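Local coordinates for protein anopheles gambiae adenosine kinase (Anopheles gambiae, PDB 3LOO) that phosphorylates adenosine to AMP, using ATP as phosphate donor, as an adenosine kinase of the pfkB carbohydrate kinase family, at residues 160-165 with 188-193. Numbering follows the deposited sequence.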
loop_
_atom_site.group_PDB
_atom_site.type_symbol
_atom_site.label_atom_id
_atom_site.label_comp_id
_atom_site.label_asym_id
_atom_site.label_seq_id
_atom_site.Cartn_x
_atom_site.Cartn_y
_atom_site.Cartn_z
ATOM N N PHE A 160 6.918 15.197 -3.008
ATOM C CA PHE A 160 7.616 14.332 -3.935
ATOM C C PHE A 160 7.558 14.939 -5.337
ATOM O O PHE A 160 6.504 15.395 -5.761
ATOM C CB PHE A 160 6.971 12.946 -3.967
ATOM C CG PHE A 160 7.683 11.961 -4.860
ATOM C CD1 PHE A 160 8.667 11.129 -4.337
ATOM C CD2 PHE A 160 7.371 11.861 -6.214
ATOM C CE1 PHE A 160 9.360 10.229 -5.150
ATOM C CE2 PHE A 160 8.047 10.955 -7.030
ATOM C CZ PHE A 160 9.036 10.129 -6.492
ATOM N N THR A 161 8.673 14.891 -6.062
ATOM C CA THR A 161 8.695 15.395 -7.445
ATOM C C THR A 161 9.275 14.372 -8.407
ATOM O O THR A 161 10.211 13.645 -8.054
ATOM C CB THR A 161 9.484 16.711 -7.596
ATOM O OG1 THR A 161 10.819 16.521 -7.119
ATOM C CG2 THR A 161 8.845 17.812 -6.847
ATOM N N PRO A 162 8.740 14.335 -9.645
ATOM C CA PRO A 162 9.267 13.437 -10.684
ATOM C C PRO A 162 10.781 13.549 -10.846
ATOM O O PRO A 162 11.431 12.594 -11.245
ATOM C CB PRO A 162 8.570 13.929 -11.955
ATOM C CG PRO A 162 7.281 14.523 -11.472
ATOM C CD PRO A 162 7.540 15.078 -10.101
ATOM N N GLU A 163 11.328 14.713 -10.516
ATOM C CA GLU A 163 12.744 14.963 -10.668
ATOM C C GLU A 163 13.565 14.036 -9.769
ATOM O O GLU A 163 14.656 13.640 -10.144
ATOM C CB GLU A 163 13.103 16.441 -10.385
ATOM C CG GLU A 163 11.928 17.480 -10.255
ATOM C CD GLU A 163 10.961 17.518 -11.443
ATOM O OE1 GLU A 163 11.412 17.740 -12.592
ATOM O OE2 GLU A 163 9.741 17.333 -11.222
ATOM N N HIS A 164 13.036 13.669 -8.596
ATOM C CA HIS A 164 13.757 12.751 -7.683
ATOM C C HIS A 164 14.140 11.454 -8.395
ATOM O O HIS A 164 15.197 10.855 -8.135
ATOM C CB HIS A 164 12.922 12.450 -6.424
ATOM C CG HIS A 164 13.607 11.557 -5.427
ATOM N ND1 HIS A 164 14.743 11.937 -4.738
ATOM C CD2 HIS A 164 13.297 10.313 -4.985
ATOM C CE1 HIS A 164 15.105 10.962 -3.917
ATOM N NE2 HIS A 164 14.246 9.964 -4.049
ATOM N N LEU A 165 13.269 11.019 -9.294
ATOM C CA LEU A 165 13.508 9.799 -10.041
ATOM C C LEU A 165 14.481 9.991 -11.208
ATOM O O LEU A 165 14.930 9.011 -11.791
ATOM C CB LEU A 165 12.198 9.208 -10.543
ATOM C CG LEU A 165 11.111 8.915 -9.506
ATOM C CD1 LEU A 165 9.898 8.312 -10.220
ATOM C CD2 LEU A 165 11.612 8.005 -8.364
ATOM N N THR A 188 -2.408 10.944 -4.865
ATOM C CA THR A 188 -2.581 12.262 -4.225
ATOM C C THR A 188 -1.336 13.092 -4.481
ATOM O O THR A 188 -1.403 14.312 -4.699
ATOM C CB THR A 188 -2.771 12.128 -2.681
ATOM O OG1 THR A 188 -3.859 11.257 -2.425
ATOM C CG2 THR A 188 -3.022 13.498 -1.998
ATOM N N VAL A 189 -0.187 12.415 -4.491
ATOM C CA VAL A 189 1.078 13.121 -4.482
ATOM C C VAL A 189 1.705 13.262 -5.872
ATOM O O VAL A 189 2.220 14.322 -6.193
ATOM C CB VAL A 189 2.066 12.452 -3.494
ATOM C CG1 VAL A 189 3.415 13.024 -3.639
ATOM C CG2 VAL A 189 1.535 12.612 -2.044
ATOM N N SER A 190 1.714 12.188 -6.662
ATOM C CA SER A 190 2.351 12.253 -7.974
ATOM C C SER A 190 1.836 11.168 -8.870
ATOM O O SER A 190 2.544 10.168 -9.131
ATOM C CB SER A 190 3.895 12.124 -7.857
ATOM O OG SER A 190 4.517 12.592 -9.056
ATOM N N PHE A 191 0.609 11.340 -9.346
ATOM C CA PHE A 191 0.066 10.407 -10.314
ATOM C C PHE A 191 0.969 10.327 -11.556
ATOM O O PHE A 191 1.078 9.281 -12.193
ATOM C CB PHE A 191 -1.378 10.771 -10.739
ATOM C CG PHE A 191 -1.878 9.941 -11.885
ATOM C CD1 PHE A 191 -2.166 8.586 -11.705
ATOM C CD2 PHE A 191 -2.031 10.499 -13.161
ATOM C CE1 PHE A 191 -2.589 7.812 -12.756
ATOM C CE2 PHE A 191 -2.475 9.719 -14.228
ATOM C CZ PHE A 191 -2.749 8.386 -14.029
ATOM N N GLU A 192 1.546 11.467 -11.914
ATOM C CA GLU A 192 2.369 11.620 -13.115
ATOM C C GLU A 192 3.605 10.667 -13.023
ATOM O O GLU A 192 3.995 10.045 -14.009
ATOM C CB GLU A 192 2.784 13.082 -13.132
ATOM C CG GLU A 192 3.470 13.650 -14.327
ATOM C CD GLU A 192 4.429 14.773 -13.900
ATOM O OE1 GLU A 192 4.237 15.364 -12.808
ATOM O OE2 GLU A 192 5.410 15.034 -14.632
ATOM N N SER A 193 4.179 10.530 -11.824
ATOM C CA SER A 193 5.298 9.591 -11.607
ATOM C C SER A 193 4.819 8.152 -11.715
ATOM O O SER A 193 5.476 7.341 -12.362
ATOM C CB SER A 193 5.963 9.787 -10.238
ATOM O OG SER A 193 6.589 11.027 -10.119
#
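S193 presents its hydroxyl to the rim of the F160 ring: S193 OG lies near the ring plane, 3.4 Å from F160 CE2, and also 3.6 Å from P162 CA. The tight part of the contact is built round this buried serine. Its OG is hydrogen-bonded to S190 OG at 2.8 Å, with either hydroxyl able to donate, which gives each buried hydroxyl a polar partner within the helix. The torsion of F160, with CG anti to the backbone N (chi1 -177°), places the ring beside S190 and S193; S190 CB approaches F160 CD2 obliquely at 3.9 Å, while F160 CB meets V189 CG1 at 3.6 Å. L165 CD1 adds a looser approach to S193 CB at 4.2 Å. The solvent side is looser too. There the exposed E192 crosses P162 at about a right angle and brings its carboxylate to the proline ring, E192 OE1 lying 3.4 Å from P162 CG, a polar-to-carbon contact without a hydrogen bond. F160 also packs edge-to-face against F186 and touches C105 of strand 100-107. The side chain of V189 is about 7 Å from the bound bis(adenosine)-5'-tetraphosphate. The contact thus joins the loop between strand 147-153 and helix 168-176 to the kinked start of helix 187-203, which follows central-sheet strand 179-183, as expected of the alpha/beta core of a pfkB-family (ribokinase-like) kinase.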